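Local coordinates for protein Rv3303c-lpdA (PDB 1XDI) that probably reduces quinones such as menadione to quinols with NADH or NADPH, working as a homotetramer with one FAD per subunit, at residues A[116-124]-A[283-291]; A[195-203]-A[229-238]. One frame throughout, in Å; residues are numbered along the deposited sequence.

From the N terminus the chain first builds much of the Rossmann-type FAD-binding domain, then reaches strand 116-119 of contact 1. Its partner, loop 283-291, comes 159 residues later, after the chain has passed through the second Rossmann-type domain, which binds the pyridine nucleotide in this family. Contact 2 is nested inside that excursion: its segments 195-203 and 229-238, with 25 residues between them, lie on helices 192-203 and 223-235. Contact 1 therefore closes the long loop by bringing the returning chain back to the FAD adenine end, whereas contact 2 joins neighbouring helices within the inserted domain. Their centres lie about 46 Å apart, on opposite sides of the chain's centre.

Contact 1 of 2, residues A[116-124]-A[283-291]; sequences RGELIDSTP and GLGLERVGI. With FAD (flavin-adenine dinucleotide), chain C.
At the adenine end of the FAD site, L119 on edge strand 116-119 of a three-stranded antiparallel sheet meets L284 in loop 283-291. L119 N donates to L284 O (2.9 Å, 166° at the hydrogen), approaching from above the carbonyl plane. The L119 carbonyl is claimed by R288: NH1 reaches L119 O at 2.9 Å, nearly in line with the C=O bond. The R288 chain, extended from CG to NE, carries its CD past I120 CA before NH1 arrives. E118 OE2 lies 3.6 Å from R288 NH1, with carboxylate and guanidinium planes 62° apart, while E118 OE1 pairs with R116 NH2 at 3.2 Å and, by a long, weak ion pair, with K132 of the next strand. On the apolar side of L119, CD2 meets V289 CG2 at 4.2 Å; I312 touches both side chains. D121, bonded through its carboxylate to H129 and R130 N, rests its OD2 on V289 CG2. On the cofactor side G117 N donates to FAD N1A (3.0 Å), FAD N6A returns a weak bond to G117 O, and L284 CD2 approaches FAD N6A (3.6 Å). Backbone bonding thus reads the adenine edge, and E118, probably kept anionic by these cations, joins strand to loop through R288.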
loop_
_atom_site.group_PDB
_atom_site.type_symbol
_atom_site.label_atom_id
_atom_site.label_comp_id
_atom_site.label_asym_id
_atom_site.label_seq_id
_atom_site.Cartn_x
_atom_site.Cartn_y
_atom_site.Cartn_z
ATOM N N ARG A 116 -18.815 -29.060 30.767
ATOM C CA ARG A 116 -18.391 -29.695 29.538
ATOM C C ARG A 116 -19.640 -29.588 28.647
ATOM O O ARG A 116 -20.773 -29.900 29.089
ATOM C CB ARG A 116 -18.033 -31.150 29.833
ATOM C CG ARG A 116 -17.251 -31.859 28.744
ATOM C CD ARG A 116 -17.446 -33.369 28.773
ATOM N NE ARG A 116 -18.646 -33.744 27.990
ATOM C CZ ARG A 116 -19.732 -34.400 28.454
ATOM N NH1 ARG A 116 -19.829 -34.794 29.732
ATOM N NH2 ARG A 116 -20.741 -34.664 27.622
ATOM N N GLY A 117 -19.457 -29.111 27.415
ATOM C CA GLY A 117 -20.592 -28.958 26.547
ATOM C C GLY A 117 -20.634 -29.982 25.432
ATOM O O GLY A 117 -19.600 -30.528 25.023
ATOM N N GLU A 118 -21.835 -30.260 24.927
ATOM C CA GLU A 118 -21.951 -31.187 23.825
ATOM C C GLU A 118 -23.185 -30.851 22.991
ATOM O O GLU A 118 -24.138 -30.262 23.501
ATOM C CB GLU A 118 -21.977 -32.604 24.377
ATOM C CG GLU A 118 -23.182 -33.398 24.051
ATOM C CD GLU A 118 -23.402 -34.524 25.030
ATOM O OE1 GLU A 118 -23.588 -34.235 26.230
ATOM O OE2 GLU A 118 -23.392 -35.696 24.592
ATOM N N LEU A 119 -23.124 -31.190 21.698
ATOM C CA LEU A 119 -24.211 -30.989 20.735
ATOM C C LEU A 119 -25.292 -32.045 20.914
ATOM O O LEU A 119 -24.971 -33.238 20.975
ATOM C CB LEU A 119 -23.681 -31.108 19.305
ATOM C CG LEU A 119 -23.184 -29.843 18.657
ATOM C CD1 LEU A 119 -22.018 -30.193 17.824
ATOM C CD2 LEU A 119 -24.267 -29.224 17.836
ATOM N N ILE A 120 -26.563 -31.634 21.012
ATOM C CA ILE A 120 -27.630 -32.622 21.146
ATOM C C ILE A 120 -28.752 -32.485 20.119
ATOM O O ILE A 120 -29.868 -32.939 20.377
ATOM C CB ILE A 120 -28.273 -32.615 22.540
ATOM C CG1 ILE A 120 -28.966 -31.279 22.797
ATOM C CG2 ILE A 120 -27.241 -32.882 23.609
ATOM C CD1 ILE A 120 -29.636 -31.197 24.226
ATOM N N ASP A 121 -28.466 -31.894 18.960
ATOM C CA ASP A 121 -29.467 -31.712 17.898
ATOM C C ASP A 121 -30.375 -32.895 17.589
ATOM O O ASP A 121 -29.923 -34.024 17.389
ATOM C CB ASP A 121 -28.799 -31.310 16.601
ATOM C CG ASP A 121 -28.167 -29.954 16.674
ATOM O OD1 ASP A 121 -27.678 -29.592 17.768
ATOM O OD2 ASP A 121 -28.150 -29.260 15.635
ATOM N N SER A 122 -31.662 -32.593 17.500
ATOM C CA SER A 122 -32.706 -33.564 17.220
ATOM C C SER A 122 -32.437 -34.460 15.993
ATOM O O SER A 122 -32.343 -35.689 16.117
ATOM C CB SER A 122 -34.005 -32.803 17.033
ATOM O OG SER A 122 -35.117 -33.620 17.338
ATOM N N THR A 123 -32.337 -33.829 14.822
ATOM C CA THR A 123 -32.060 -34.458 13.519
ATOM C C THR A 123 -30.679 -33.923 13.108
ATOM O O THR A 123 -30.059 -33.214 13.883
ATOM C CB THR A 123 -33.039 -33.967 12.487
ATOM O OG1 THR A 123 -32.392 -32.956 11.679
ATOM C CG2 THR A 123 -34.261 -33.338 13.194
ATOM N N PRO A 124 -30.159 -34.273 11.908
ATOM C CA PRO A 124 -28.838 -33.672 11.667
ATOM C C PRO A 124 -28.805 -32.432 10.788
ATOM O O PRO A 124 -27.762 -31.763 10.719
ATOM C CB PRO A 124 -28.021 -34.805 11.039
ATOM C CG PRO A 124 -28.645 -35.999 11.535
ATOM C CD PRO A 124 -30.145 -35.646 11.392
ATOM N N GLY A 283 -16.756 -37.335 22.121
ATOM C CA GLY A 283 -17.874 -37.098 23.009
ATOM C C GLY A 283 -18.449 -35.692 22.907
ATOM O O GLY A 283 -18.878 -35.121 23.906
ATOM N N LEU A 284 -18.497 -35.141 21.699
ATOM C CA LEU A 284 -19.001 -33.780 21.508
ATOM C C LEU A 284 -20.328 -33.777 20.788
ATOM O O LEU A 284 -20.966 -32.724 20.633
ATOM C CB LEU A 284 -18.003 -32.938 20.692
ATOM C CG LEU A 284 -16.648 -32.737 21.340
ATOM C CD1 LEU A 284 -15.776 -31.942 20.440
ATOM C CD2 LEU A 284 -16.837 -32.096 22.673
ATOM N N GLY A 285 -20.721 -34.966 20.327
ATOM C CA GLY A 285 -21.961 -35.116 19.589
ATOM C C GLY A 285 -21.863 -34.589 18.175
ATOM O O GLY A 285 -22.874 -34.173 17.604
ATOM N N LEU A 286 -20.654 -34.602 17.610
ATOM C CA LEU A 286 -20.441 -34.134 16.251
ATOM C C LEU A 286 -21.169 -35.068 15.293
ATOM O O LEU A 286 -21.335 -34.748 14.127
ATOM C CB LEU A 286 -18.962 -34.125 15.925
ATOM C CG LEU A 286 -18.085 -33.259 16.825
ATOM C CD1 LEU A 286 -16.622 -33.693 16.753
ATOM C CD2 LEU A 286 -18.263 -31.827 16.392
ATOM N N GLU A 287 -21.613 -36.219 15.799
ATOM C CA GLU A 287 -22.358 -37.189 14.997
ATOM C C GLU A 287 -23.745 -36.684 14.750
ATOM O O GLU A 287 -24.297 -36.922 13.692
ATOM C CB GLU A 287 -22.540 -38.510 15.721
ATOM C CG GLU A 287 -21.453 -38.854 16.717
ATOM C CD GLU A 287 -21.916 -38.803 18.177
ATOM O OE1 GLU A 287 -23.054 -39.263 18.488
ATOM O OE2 GLU A 287 -21.116 -38.319 19.015
ATOM N N ARG A 288 -24.320 -36.035 15.760
ATOM C CA ARG A 288 -25.680 -35.540 15.671
ATOM C C ARG A 288 -25.810 -34.451 14.631
ATOM O O ARG A 288 -26.918 -34.060 14.235
ATOM C CB ARG A 288 -26.168 -35.043 17.049
ATOM C CG ARG A 288 -26.419 -36.192 18.025
ATOM C CD ARG A 288 -27.054 -35.786 19.359
ATOM N NE ARG A 288 -26.919 -36.886 20.315
ATOM C CZ ARG A 288 -25.951 -37.015 21.238
ATOM N NH1 ARG A 288 -24.980 -36.096 21.393
ATOM N NH2 ARG A 288 -25.937 -38.106 22.007
ATOM N N VAL A 289 -24.683 -33.994 14.136
ATOM C CA VAL A 289 -24.779 -32.940 13.180
ATOM C C VAL A 289 -24.143 -33.229 11.808
ATOM O O VAL A 289 -24.050 -32.334 10.952
ATOM C CB VAL A 289 -24.263 -31.675 13.873
ATOM C CG1 VAL A 289 -23.066 -31.073 13.148
ATOM C CG2 VAL A 289 -25.425 -30.728 14.047
ATOM N N GLY A 290 -23.744 -34.486 11.594
ATOM C CA GLY A 290 -23.157 -34.885 10.327
ATOM C C GLY A 290 -21.645 -34.883 10.102
ATOM O O GLY A 290 -21.156 -35.400 9.096
ATOM N N ILE A 291 -20.904 -34.284 11.020
ATOM C CA ILE A 291 -19.471 -34.219 10.911
ATOM C C ILE A 291 -18.849 -35.569 11.278
ATOM O O ILE A 291 -19.399 -36.338 12.039
ATOM C CB ILE A 291 -18.932 -33.128 11.832
ATOM C CG1 ILE A 291 -19.317 -31.765 11.295
ATOM C CG2 ILE A 291 -17.437 -33.212 11.968
ATOM C CD1 ILE A 291 -18.984 -30.698 12.297
HETATM P PA FAD C . -6.888 -24.954 24.830
HETATM O O1A FAD C . -6.189 -26.304 24.932
HETATM O O2A FAD C . -6.082 -23.737 25.282
HETATM O O5B FAD C . -8.151 -25.105 25.670
HETATM C C5B FAD C . -9.438 -25.552 25.239
HETATM C C4B FAD C . -10.135 -25.601 26.582
HETATM O O4B FAD C . -11.484 -25.974 26.465
HETATM C C3B FAD C . -9.537 -26.588 27.722
HETATM O O3B FAD C . -8.652 -25.944 28.639
HETATM C C2B FAD C . -10.695 -27.177 28.379
HETATM O O2B FAD C . -11.048 -26.731 29.690
HETATM C C1B FAD C . -11.869 -26.899 27.474
HETATM N N9A FAD C . -12.579 -28.000 26.956
HETATM C C8A FAD C . -12.210 -29.204 26.389
HETATM N N7A FAD C . -13.224 -29.960 26.056
HETATM C C5A FAD C . -14.319 -29.232 26.416
HETATM C C6A FAD C . -15.706 -29.449 26.350
HETATM N N6A FAD C . -16.230 -30.551 25.855
HETATM N N1A FAD C . -16.543 -28.461 26.826
HETATM C C2A FAD C . -16.063 -27.317 27.341
HETATM N N3A FAD C . -14.711 -27.022 27.442
HETATM C C4A FAD C . -13.934 -28.111 26.927
HETATM N N1 FAD C . 1.520 -21.794 21.780
HETATM C C2 FAD C . 2.061 -20.559 21.549
HETATM O O2 FAD C . 1.533 -19.756 20.756
HETATM N N3 FAD C . 3.214 -20.206 22.212
HETATM C C4 FAD C . 3.891 -20.980 23.113
HETATM O O4 FAD C . 4.912 -20.542 23.642
HETATM C C4X FAD C . 3.362 -22.182 23.332
HETATM N N5 FAD C . 4.047 -23.000 24.274
HETATM C C5X FAD C . 3.483 -24.280 24.513
HETATM C C6 FAD C . 4.081 -25.152 25.448
HETATM C C7 FAD C . 3.565 -26.446 25.726
HETATM C C7M FAD C . 4.260 -27.354 26.770
HETATM C C8 FAD C . 2.406 -26.867 25.011
HETATM C C8M FAD C . 1.778 -28.236 25.211
HETATM C C9 FAD C . 1.791 -26.043 24.113
HETATM C C9A FAD C . 2.265 -24.762 23.849
HETATM N N10 FAD C . 1.641 -23.818 22.901
HETATM C C10 FAD C . 2.167 -22.580 22.665
HETATM C "C1'" FAD C . 0.446 -24.257 22.285
HETATM C "C2'" FAD C . -0.801 -23.547 22.721
HETATM O "O2'" FAD C . -0.913 -23.648 24.184
HETATM C "C3'" FAD C . -2.042 -24.117 22.094
HETATM O "O3'" FAD C . -1.998 -23.852 20.716
HETATM C "C4'" FAD C . -3.344 -23.488 22.549
HETATM O "O4'" FAD C . -3.362 -23.835 23.985
HETATM C "C5'" FAD C . -4.585 -24.057 22.062
HETATM O "O5'" FAD C . -5.666 -23.258 22.520
HETATM P P FAD C . -7.169 -23.640 22.347
HETATM O O1P FAD C . -7.881 -22.516 22.833
HETATM O O2P FAD C . -7.522 -24.137 20.999
HETATM O O3P FAD C . -7.254 -24.840 23.312
#

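Contact 2 of 2, residues A[195-203]-A[229-238]; sequences AEFVDAYTE and LEESFAERGV
The ring of F233 is sandwiched: V198 CG1 lies over one face, 4.0 Å from F233 CE1, and L229 CD2 over the other, offset toward the rim. At the ring edge, in plane, sits D199 CB, 3.7 Å from F233 CE1. The R236 guanidinium is met along its edge by two carboxylates. It grips D199 end-on, NH1 to OD1 at 2.8 Å and NH2 to OD2 at 3.2 Å, but the D199 carboxylate stands 80° from the guanidinium plane, so both oxygens are approached from above their own plane. NH1 also donates to E203 OE2 (3.1 Å), on the anti side but tilted out of that carboxylate's plane. T202 CG2 meets R236 CB at 3.5 Å, the chains crossing at about a right angle; the bend at chi3 (-91°) then turns the guanidinium toward D199 and E203. T202 OG1 turns back to donate to V198 O. V198 CG1 also packs on CG1 of V238 (3.8 Å), whose N closes back on F233 O in the Schellman motif with G237 as C-prime. Helical segments 195-203 and 229-235, 37° apart in direction, lie side by side in the inserted Rossmann-type domain, V198 and V238 both resting on strand 208-211. D199 has a second cationic partner in R359, and E203 OE1 is held by T62; the clustered opposite charges would probably keep D199 and E203 ionised and fix the rotation of the R236 guanidinium.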
loop_
_atom_site.group_PDB
_atom_site.type_symbol
_atom_site.label_atom_id
_atom_site.label_comp_id
_atom_site.label_asym_id
_atom_site.label_seq_id
_atom_site.Cartn_x
_atom_site.Cartn_y
_atom_site.Cartn_z
ATOM N N ALA A 195 12.478 -29.467 23.550
ATOM C CA ALA A 195 13.645 -28.629 23.441
ATOM C C ALA A 195 13.677 -27.565 24.475
ATOM O O ALA A 195 14.734 -27.318 25.082
ATOM C CB ALA A 195 13.744 -28.012 22.065
ATOM N N GLU A 196 12.521 -26.936 24.687
ATOM C CA GLU A 196 12.427 -25.842 25.648
ATOM C C GLU A 196 12.739 -26.261 27.101
ATOM O O GLU A 196 13.485 -25.555 27.812
ATOM C CB GLU A 196 11.046 -25.172 25.562
ATOM C CG GLU A 196 10.740 -24.362 24.293
ATOM C CD GLU A 196 9.276 -23.826 24.245
ATOM O OE1 GLU A 196 8.466 -24.200 25.146
ATOM O OE2 GLU A 196 8.921 -23.056 23.313
ATOM N N PHE A 197 12.211 -27.404 27.529
ATOM C CA PHE A 197 12.425 -27.893 28.890
ATOM C C PHE A 197 13.844 -28.411 29.102
ATOM O O PHE A 197 14.416 -28.206 30.166
ATOM C CB PHE A 197 11.386 -28.980 29.254
ATOM C CG PHE A 197 10.026 -28.421 29.618
ATOM C CD1 PHE A 197 9.873 -27.539 30.681
ATOM C CD2 PHE A 197 8.905 -28.777 28.912
ATOM C CE1 PHE A 197 8.609 -27.026 31.037
ATOM C CE2 PHE A 197 7.639 -28.280 29.250
ATOM C CZ PHE A 197 7.491 -27.398 30.318
ATOM N N VAL A 198 14.422 -29.077 28.101
ATOM C CA VAL A 198 15.769 -29.546 28.237
ATOM C C VAL A 198 16.586 -28.276 28.535
ATOM O O VAL A 198 17.412 -28.242 29.464
ATOM C CB VAL A 198 16.240 -30.170 26.923
ATOM C CG1 VAL A 198 17.801 -30.178 26.842
ATOM C CG2 VAL A 198 15.637 -31.552 26.760
ATOM N N ASP A 199 16.360 -27.221 27.751
ATOM C CA ASP A 199 17.097 -26.000 27.947
ATOM C C ASP A 199 16.840 -25.443 29.344
ATOM O O ASP A 199 17.760 -25.111 30.078
ATOM C CB ASP A 199 16.677 -25.022 26.877
ATOM C CG ASP A 199 17.501 -23.732 26.879
ATOM O OD1 ASP A 199 17.926 -23.223 27.950
ATOM O OD2 ASP A 199 17.674 -23.168 25.780
ATOM N N ALA A 200 15.576 -25.313 29.726
ATOM C CA ALA A 200 15.259 -24.787 31.068
ATOM C C ALA A 200 15.933 -25.600 32.208
ATOM O O ALA A 200 16.595 -25.031 33.065
ATOM C CB ALA A 200 13.706 -24.745 31.278
ATOM N N TYR A 201 15.763 -26.921 32.220
ATOM C CA TYR A 201 16.390 -27.735 33.264
ATOM C C TYR A 201 17.954 -27.711 33.249
ATOM O O TYR A 201 18.575 -27.712 34.295
ATOM C CB TYR A 201 15.789 -29.165 33.235
ATOM C CG TYR A 201 14.389 -29.225 33.894
ATOM C CD1 TYR A 201 14.250 -29.043 35.276
ATOM C CD2 TYR A 201 13.196 -29.454 33.148
ATOM C CE1 TYR A 201 12.975 -29.107 35.912
ATOM C CE2 TYR A 201 11.881 -29.492 33.793
ATOM C CZ TYR A 201 11.792 -29.335 35.186
ATOM O OH TYR A 201 10.588 -29.495 35.927
ATOM N N THR A 202 18.582 -27.642 32.086
ATOM C CA THR A 202 20.047 -27.572 31.972
ATOM C C THR A 202 20.508 -26.263 32.646
ATOM O O THR A 202 21.596 -26.159 33.178
ATOM C CB THR A 202 20.463 -27.538 30.438
ATOM O OG1 THR A 202 20.226 -28.826 29.853
ATOM C CG2 THR A 202 21.930 -27.046 30.236
ATOM N N GLU A 203 19.663 -25.246 32.610
ATOM C CA GLU A 203 20.009 -23.965 33.196
ATOM C C GLU A 203 19.851 -23.991 34.704
ATOM O O GLU A 203 20.552 -23.263 35.408
ATOM C CB GLU A 203 19.154 -22.868 32.570
ATOM C CG GLU A 203 19.609 -22.474 31.193
ATOM C CD GLU A 203 21.032 -21.946 31.236
ATOM O OE1 GLU A 203 21.258 -20.963 31.973
ATOM O OE2 GLU A 203 21.917 -22.515 30.551
ATOM N N LEU A 229 21.534 -23.655 18.366
ATOM C CA LEU A 229 21.072 -24.361 19.531
ATOM C C LEU A 229 21.777 -25.678 19.782
ATOM O O LEU A 229 22.073 -25.997 20.940
ATOM C CB LEU A 229 19.547 -24.488 19.495
ATOM C CG LEU A 229 18.977 -23.418 20.468
ATOM C CD1 LEU A 229 17.523 -23.170 20.139
ATOM C CD2 LEU A 229 19.099 -23.859 21.952
ATOM N N GLU A 230 22.053 -26.428 18.712
ATOM C CA GLU A 230 22.807 -27.687 18.814
ATOM C C GLU A 230 24.149 -27.411 19.529
ATOM O O GLU A 230 24.457 -28.062 20.547
ATOM C CB GLU A 230 23.088 -28.267 17.418
ATOM C CG GLU A 230 23.704 -29.681 17.340
ATOM C CD GLU A 230 23.735 -30.197 15.883
ATOM O OE1 GLU A 230 24.236 -29.422 15.031
ATOM O OE2 GLU A 230 23.272 -31.343 15.598
ATOM N N GLU A 231 24.938 -26.457 19.018
ATOM C CA GLU A 231 26.200 -26.125 19.678
ATOM C C GLU A 231 25.981 -25.777 21.148
ATOM O O GLU A 231 26.790 -26.141 22.003
ATOM C CB GLU A 231 26.864 -24.921 19.034
ATOM C CG GLU A 231 27.508 -25.192 17.697
ATOM C CD GLU A 231 28.661 -26.168 17.767
ATOM O OE1 GLU A 231 29.399 -26.177 18.798
ATOM O OE2 GLU A 231 28.830 -26.897 16.767
ATOM N N SER A 232 24.890 -25.062 21.435
ATOM C CA SER A 232 24.582 -24.647 22.793
ATOM C C SER A 232 24.287 -25.821 23.720
ATOM O O SER A 232 24.936 -25.947 24.749
ATOM C CB SER A 232 23.417 -23.656 22.800
ATOM O OG SER A 232 23.135 -23.175 24.124
ATOM N N PHE A 233 23.332 -26.685 23.383
ATOM C CA PHE A 233 23.061 -27.824 24.265
ATOM C C PHE A 233 24.331 -28.656 24.478
ATOM O O PHE A 233 24.597 -29.108 25.592
ATOM C CB PHE A 233 22.004 -28.784 23.695
ATOM C CG PHE A 233 20.644 -28.222 23.634
ATOM C CD1 PHE A 233 20.119 -27.528 24.688
ATOM C CD2 PHE A 233 19.868 -28.412 22.535
ATOM C CE1 PHE A 233 18.816 -27.022 24.633
ATOM C CE2 PHE A 233 18.584 -27.906 22.490
ATOM C CZ PHE A 233 18.057 -27.219 23.534
ATOM N N ALA A 234 25.108 -28.854 23.405
ATOM C CA ALA A 234 26.306 -29.658 23.483
ATOM C C ALA A 234 27.325 -29.073 24.438
ATOM O O ALA A 234 27.886 -29.823 25.237
ATOM C CB ALA A 234 26.903 -29.858 22.101
ATOM N N GLU A 235 27.569 -27.759 24.384
ATOM C CA GLU A 235 28.528 -27.176 25.307
ATOM C C GLU A 235 28.002 -27.328 26.736
ATOM O O GLU A 235 28.687 -27.859 27.576
ATOM C CB GLU A 235 28.784 -25.698 25.007
ATOM C CG GLU A 235 29.716 -25.408 23.798
ATOM C CD GLU A 235 29.254 -24.172 22.963
ATOM O OE1 GLU A 235 29.147 -23.036 23.541
ATOM O OE2 GLU A 235 28.993 -24.337 21.726
ATOM N N ARG A 236 26.787 -26.882 27.027
ATOM C CA ARG A 236 26.220 -27.010 28.377
ATOM C C ARG A 236 26.062 -28.503 28.748
ATOM O O ARG A 236 25.432 -28.843 29.766
ATOM C CB ARG A 236 24.845 -26.294 28.498
ATOM C CG ARG A 236 24.780 -24.804 28.134
ATOM C CD ARG A 236 23.363 -24.231 28.194
ATOM N NE ARG A 236 22.614 -24.300 26.933
ATOM C CZ ARG A 236 21.345 -23.891 26.793
ATOM N NH1 ARG A 236 20.693 -23.390 27.832
ATOM N NH2 ARG A 236 20.724 -23.972 25.628
ATOM N N GLY A 237 26.606 -29.397 27.928
ATOM C CA GLY A 237 26.573 -30.823 28.258
ATOM C C GLY A 237 25.333 -31.712 28.184
ATOM O O GLY A 237 25.287 -32.757 28.825
ATOM N N VAL A 238 24.327 -31.317 27.421
ATOM C CA VAL A 238 23.140 -32.133 27.244
ATOM C C VAL A 238 23.571 -33.395 26.477
ATOM O O VAL A 238 24.355 -33.337 25.513
ATOM C CB VAL A 238 22.072 -31.367 26.456
ATOM C CG1 VAL A 238 20.902 -32.289 26.152
ATOM C CG2 VAL A 238 21.655 -30.080 27.254
#